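Local coordinates for protein SorB (Sorangium cellulosum, PDB 6B2V) that forms, within module nine of the sorangicin polyketide assembly line, a pyran synthase domain that probably closes a pyran ring in the growing antibiotic chain, at residues R27-H32 against P198-F203; A202-P207 against S243-G248. One frame throughout, in Å; residues are numbered along the deposited sequence.

Interaction 1: R27-H32 against P198-F203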
loop_
_atom_site.group_PDB
_atom_site.type_symbol
_atom_site.label_atom_id
_atom_site.label_comp_id
_atom_site.label_asym_id
_atom_site.label_seq_id
_atom_site.Cartn_x
_atom_site.Cartn_y
_atom_site.Cartn_z
ATOM N N ARG A 27 -2.988 19.897 -7.554
ATOM C CA ARG A 27 -1.782 19.189 -7.902
ATOM C C ARG A 27 -1.559 17.875 -7.145
ATOM O O ARG A 27 -1.730 17.833 -5.983
ATOM C CB ARG A 27 -0.614 20.129 -7.620
ATOM C CG ARG A 27 0.766 19.543 -7.788
ATOM C CD ARG A 27 1.865 20.405 -7.170
ATOM N NE ARG A 27 2.031 20.288 -5.726
ATOM C CZ ARG A 27 2.652 19.297 -5.089
ATOM N NH1 ARG A 27 3.127 18.256 -5.735
ATOM N NH2 ARG A 27 2.777 19.357 -3.784
ATOM N N HIS A 28 -1.202 16.819 -7.842
ATOM C CA HIS A 28 -0.855 15.586 -7.186
ATOM C C HIS A 28 0.251 14.944 -7.976
ATOM O O HIS A 28 0.160 14.883 -9.153
ATOM C CB HIS A 28 -2.066 14.706 -7.072
ATOM C CG HIS A 28 -1.842 13.509 -6.219
ATOM N ND1 HIS A 28 -1.207 12.391 -6.678
ATOM C CD2 HIS A 28 -2.162 13.255 -4.937
ATOM C CE1 HIS A 28 -1.123 11.505 -5.715
ATOM N NE2 HIS A 28 -1.705 12.002 -4.651
ATOM N N PRO A 29 1.240 14.363 -7.339
ATOM C CA PRO A 29 2.366 13.788 -8.068
ATOM C C PRO A 29 1.986 12.661 -9.029
ATOM O O PRO A 29 2.708 12.373 -9.916
ATOM C CB PRO A 29 3.248 13.234 -6.968
ATOM C CG PRO A 29 2.932 14.090 -5.806
ATOM C CD PRO A 29 1.490 14.358 -5.891
ATOM N N LEU A 30 0.892 12.006 -8.746
ATOM C CA LEU A 30 0.488 10.869 -9.567
ATOM C C LEU A 30 -0.666 11.092 -10.521
ATOM O O LEU A 30 -1.029 10.216 -11.223
ATOM C CB LEU A 30 0.239 9.631 -8.699
ATOM C CG LEU A 30 1.268 9.309 -7.625
ATOM C CD1 LEU A 30 0.747 8.170 -6.793
ATOM C CD2 LEU A 30 2.624 8.963 -8.196
ATOM N N VAL A 31 -1.289 12.242 -10.469
ATOM C CA VAL A 31 -2.374 12.552 -11.348
ATOM C C VAL A 31 -2.151 13.911 -11.965
ATOM O O VAL A 31 -2.322 14.868 -11.325
ATOM C CB VAL A 31 -3.671 12.601 -10.563
ATOM C CG1 VAL A 31 -4.813 12.945 -11.467
ATOM C CG2 VAL A 31 -3.906 11.285 -9.878
ATOM N N HIS A 32 -1.754 13.949 -13.222
ATOM C CA HIS A 32 -1.471 15.212 -13.876
ATOM C C HIS A 32 -2.566 15.856 -14.713
ATOM O O HIS A 32 -2.635 17.042 -14.787
ATOM C CB HIS A 32 -0.211 15.086 -14.701
ATOM C CG HIS A 32 0.968 14.575 -13.945
ATOM N ND1 HIS A 32 2.095 14.103 -14.556
ATOM C CD2 HIS A 32 1.196 14.486 -12.622
ATOM C CE1 HIS A 32 2.962 13.728 -13.644
ATOM N NE2 HIS A 32 2.437 13.950 -12.458
ATOM N N PRO A 198 9.737 16.379 5.294
ATOM C CA PRO A 198 8.397 15.895 5.060
ATOM C C PRO A 198 8.255 15.486 3.639
ATOM O O PRO A 198 9.023 15.830 2.766
ATOM C CB PRO A 198 7.531 17.103 5.326
ATOM C CG PRO A 198 8.399 18.228 5.029
ATOM C CD PRO A 198 9.752 17.824 5.511
ATOM N N GLY A 199 7.195 14.750 3.380
ATOM C CA GLY A 199 7.004 14.300 2.026
ATOM C C GLY A 199 6.407 15.358 1.173
ATOM O O GLY A 199 6.474 16.530 1.512
ATOM N N ASP A 200 6.029 14.984 -0.023
ATOM C CA ASP A 200 5.266 15.914 -0.766
ATOM C C ASP A 200 3.970 15.780 0.003
ATOM O O ASP A 200 3.368 14.730 0.066
ATOM C CB ASP A 200 5.102 15.434 -2.172
ATOM C CG ASP A 200 4.361 16.397 -3.021
ATOM O OD1 ASP A 200 3.484 17.056 -2.525
ATOM O OD2 ASP A 200 4.681 16.438 -4.194
ATOM N N GLU A 201 3.452 16.890 0.495
ATOM C CA GLU A 201 2.210 16.893 1.267
ATOM C C GLU A 201 0.960 16.694 0.430
ATOM O O GLU A 201 -0.106 16.611 0.913
ATOM C CB GLU A 201 2.107 18.070 2.254
ATOM C CG GLU A 201 3.213 17.995 3.296
ATOM C CD GLU A 201 3.202 19.155 4.265
ATOM O OE1 GLU A 201 4.314 19.665 4.517
ATOM O OE2 GLU A 201 2.129 19.511 4.709
ATOM N N ALA A 202 1.145 16.637 -0.878
ATOM C CA ALA A 202 0.041 16.329 -1.773
ATOM C C ALA A 202 -0.427 14.879 -1.632
ATOM O O ALA A 202 -1.572 14.538 -1.853
ATOM C CB ALA A 202 0.394 16.630 -3.200
ATOM N N PHE A 203 0.503 14.033 -1.249
ATOM C CA PHE A 203 0.174 12.637 -1.039
ATOM C C PHE A 203 -0.680 12.422 0.214
ATOM O O PHE A 203 -0.407 13.050 1.191
ATOM C CB PHE A 203 1.444 11.824 -0.792
ATOM C CG PHE A 203 2.278 11.519 -2.001
ATOM C CD1 PHE A 203 1.794 10.809 -3.058
ATOM C CD2 PHE A 203 3.591 11.848 -2.021
ATOM C CE1 PHE A 203 2.593 10.491 -4.119
ATOM C CE2 PHE A 203 4.393 11.555 -3.077
ATOM C CZ PHE A 203 3.887 10.868 -4.132
#

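Interaction 2: A202-P207 against S243-G248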
loop_
_atom_site.group_PDB
_atom_site.type_symbol
_atom_site.label_atom_id
_atom_site.label_comp_id
_atom_site.label_asym_id
_atom_site.label_seq_id
_atom_site.Cartn_x
_atom_site.Cartn_y
_atom_site.Cartn_z
ATOM N N ALA A 202 1.145 16.637 -0.878
ATOM C CA ALA A 202 0.041 16.329 -1.773
ATOM C C ALA A 202 -0.427 14.879 -1.632
ATOM O O ALA A 202 -1.572 14.538 -1.853
ATOM C CB ALA A 202 0.394 16.630 -3.200
ATOM N N PHE A 203 0.503 14.033 -1.249
ATOM C CA PHE A 203 0.174 12.637 -1.039
ATOM C C PHE A 203 -0.680 12.422 0.214
ATOM O O PHE A 203 -0.407 13.050 1.191
ATOM C CB PHE A 203 1.444 11.824 -0.792
ATOM C CG PHE A 203 2.278 11.519 -2.001
ATOM C CD1 PHE A 203 1.794 10.809 -3.058
ATOM C CD2 PHE A 203 3.591 11.848 -2.021
ATOM C CE1 PHE A 203 2.593 10.491 -4.119
ATOM C CE2 PHE A 203 4.393 11.555 -3.077
ATOM C CZ PHE A 203 3.887 10.868 -4.132
ATOM N N LEU A 204 -1.725 11.622 0.163
ATOM C CA LEU A 204 -2.417 11.250 1.370
ATOM C C LEU A 204 -1.541 10.132 1.959
ATOM O O LEU A 204 -1.033 10.252 3.051
ATOM C CB LEU A 204 -3.805 10.781 1.122
ATOM C CG LEU A 204 -4.570 10.285 2.338
ATOM C CD1 LEU A 204 -4.447 11.192 3.539
ATOM C CD2 LEU A 204 -6.015 10.081 1.998
ATOM N N LEU A 205 -1.312 9.096 1.166
ATOM C CA LEU A 205 -0.358 8.062 1.534
ATOM C C LEU A 205 0.881 8.131 0.611
ATOM O O LEU A 205 0.832 7.659 -0.465
ATOM C CB LEU A 205 -0.964 6.676 1.432
ATOM C CG LEU A 205 -0.116 5.504 1.925
ATOM C CD1 LEU A 205 0.312 5.673 3.371
ATOM C CD2 LEU A 205 -0.866 4.221 1.744
ATOM N N ASP A 206 1.968 8.696 1.109
ATOM C CA ASP A 206 3.227 8.748 0.424
ATOM C C ASP A 206 3.673 7.295 0.275
ATOM O O ASP A 206 3.591 6.543 1.160
ATOM C CB ASP A 206 4.283 9.488 1.304
ATOM C CG ASP A 206 5.642 9.727 0.615
ATOM O OD1 ASP A 206 6.379 8.849 0.186
ATOM O OD2 ASP A 206 6.059 10.835 0.549
ATOM N N PRO A 207 4.282 6.988 -0.844
ATOM C CA PRO A 207 4.714 5.633 -1.091
ATOM C C PRO A 207 5.721 5.147 -0.073
ATOM O O PRO A 207 5.739 4.008 0.178
ATOM C CB PRO A 207 5.277 5.713 -2.503
ATOM C CG PRO A 207 4.456 6.741 -3.126
ATOM C CD PRO A 207 4.233 7.771 -2.086
ATOM N N SER A 243 -7.758 8.217 9.221
ATOM C CA SER A 243 -7.184 9.517 9.496
ATOM C C SER A 243 -5.776 9.669 8.901
ATOM O O SER A 243 -5.283 8.767 8.373
ATOM C CB SER A 243 -7.285 9.860 10.966
ATOM O OG SER A 243 -6.329 9.206 11.634
ATOM N N ASP A 244 -5.152 10.822 9.028
ATOM C CA ASP A 244 -3.876 11.040 8.378
ATOM C C ASP A 244 -2.822 10.054 8.835
ATOM O O ASP A 244 -2.450 10.041 9.957
ATOM C CB ASP A 244 -3.411 12.463 8.764
ATOM C CG ASP A 244 -2.145 12.946 8.020
ATOM O OD1 ASP A 244 -1.456 12.252 7.372
ATOM O OD2 ASP A 244 -1.868 14.122 8.142
ATOM N N PRO A 245 -2.248 9.336 7.884
ATOM C CA PRO A 245 -1.248 8.323 8.166
ATOM C C PRO A 245 0.116 8.842 8.631
ATOM O O PRO A 245 0.883 8.201 9.232
ATOM C CB PRO A 245 -1.112 7.555 6.864
ATOM C CG PRO A 245 -1.766 8.335 5.843
ATOM C CD PRO A 245 -2.631 9.345 6.468
ATOM N N ARG A 246 0.286 10.136 8.470
ATOM C CA ARG A 246 1.521 10.782 8.868
ATOM C C ARG A 246 1.692 10.826 10.365
ATOM O O ARG A 246 2.753 11.024 10.838
ATOM C CB ARG A 246 1.686 12.162 8.260
ATOM C CG ARG A 246 2.058 12.083 6.805
ATOM C CD ARG A 246 2.269 13.429 6.176
ATOM N NE ARG A 246 1.231 14.346 6.499
ATOM C CZ ARG A 246 0.264 14.678 5.656
ATOM N NH1 ARG A 246 0.228 14.064 4.473
ATOM N NH2 ARG A 246 -0.678 15.552 6.008
ATOM N N ARG A 247 0.646 10.523 11.097
ATOM C CA ARG A 247 0.778 10.399 12.528
ATOM C C ARG A 247 1.217 8.978 12.949
ATOM O O ARG A 247 1.212 8.635 14.085
ATOM C CB ARG A 247 -0.497 10.756 13.272
ATOM C CG ARG A 247 -0.908 12.175 13.005
ATOM C CD ARG A 247 0.202 13.178 13.207
ATOM N NE ARG A 247 0.724 13.092 14.545
ATOM C CZ ARG A 247 1.912 13.509 14.891
ATOM N NH1 ARG A 247 2.687 14.073 14.011
ATOM N NH2 ARG A 247 2.317 13.364 16.120
ATOM N N GLY A 248 1.620 8.219 11.971
ATOM C CA GLY A 248 2.015 6.871 12.281
ATOM C C GLY A 248 3.176 6.664 13.230
ATOM O O GLY A 248 4.167 7.332 13.158
HETATM O O HOH W 1 2.237 13.272 2.719
#

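Interaction 1: R27-H32 against P198-F203
The Phe203 ring carries Pro29 over one face, with CG of Pro29 4.0 Å from the ring centroid and 20° off the normal, a CH-pi contact. Leu30 meets the same ring at its edge, where Leu30 CG lies 3.9 Å from Phe203 CE1 and Leu30 CD1 sits in the ring plane. His28 approaches obliquely, its plane 89° from that of Phe203, while Pro29 CD rests over one face of the imidazole. The Arg27 guanidinium has Ala202 CB over one face, 3.7 Å from Arg27 NH2, and the Asp200 carboxylate at its edge. That meeting is an end-on, two-bond salt bridge between nearly coplanar groups: Arg27 NH1 reaches the syn lone pair of Asp200 OD2 at 2.8 Å, and Arg27 NH2 reaches Asp200 OD1 at 2.7 Å from the syn side, tilted out of the carboxylate plane. The bend of the Arg27 chain at chi3 (80°) turns the guanidinium toward Asp200.

The two loops belong to the N-terminal and C-terminal hotdog folds predicted for this domain, consistent with a contact joining the halves of a dehydratase-type double hotdog. Each makes a type I turn, His28 to Val31 and Asp200 to Phe203. In the second, Asp200 OD1 also accepts from Ala202 N (2.9 Å), an Asx turn that steadies the carboxylate for Arg27. His28 ND1 accepts from Leu30 N at 3.0 Å, and its NE2 bonds with Glu69 of helix 64-77.

Interaction 2: A202-P207 against S243-G248
Pro245 packs against Leu204 and Leu205, and the apolar part of the contact rests on this one ring. Pro245 CD meets the Leu204 branch CD1 at 3.9 Å. Leu204 sets out away from 243-248, and with chi2 at 46° its CD1 turns back to the proline, the two side chains crossing at about a right angle. Leu205 adds a looser touch, with Leu205 CD1 4.2 Å from Pro245 CG. Pro245 CG also packs against a carbonyl oxygen, Leu204 O, at 3.5 Å. Met281 of strand 279-289 packs on both Leu205 and Pro245.

A water bridges the two loops. Arg246 NH1 donates to it at 2.8 Å, and the water donates in turn to Phe203 O at 3.1 Å, so the backbone carbonyl is tied to the guanidinium through a hydrogen-bonded bridge. Phe203 O also lies at the edge of that guanidinium, near its plane.

Bonds within 243-248 set the position of the arginine. Its chain bends at chi3 (-47°), folding the head back over Asp244: Arg246 NH2 forms a salt bridge with Asp244 OD2 at 2.8 Å, and Asp244 OD1 sits over the centre of the guanidinium. Asp244 OD1 also accepts from Arg246 N at 3.0 Å, approached from above the carboxylate plane, which makes an Asx turn leading into the 3-10 segment 245-246. Both carboxylate oxygens are thus engaged, and the negative charge probably helps keep the guanidinium folded.

On the other loop, Asp206 caps helix 207-225 at its N-cap through OD1 and Asn208 N. The contact therefore sets against the turn between strands 232-241 and 250-255 an N-capped helix lead-in of the predicted C-terminal hotdog, the element that in dehydratases of this family probably carries the active-site aspartate.

Interactions 1 and 2 share Ala202 and Phe203, and their centres lie 11 Å apart. On the face of the Phe203 ring opposite Pro29 sits Pro207 CD, 3.7 Å above the ring plane. Segment 198-203 meets loop 27-32 and segment 202-207 meets 243-248, while Glu69 of helix 64-77 serves both contacts: its OE2 bonds with both His28 NE2 and Leu204 N, and its OE1 with Leu205 N. Within the loop 198-207 the chain doubles back, Gly199 CA coming 3.9 Å from Asp206 OD2. Asp206, at the N-cap of helix 207-225, probably matches the catalytic aspartate that related dehydratases carry at this place.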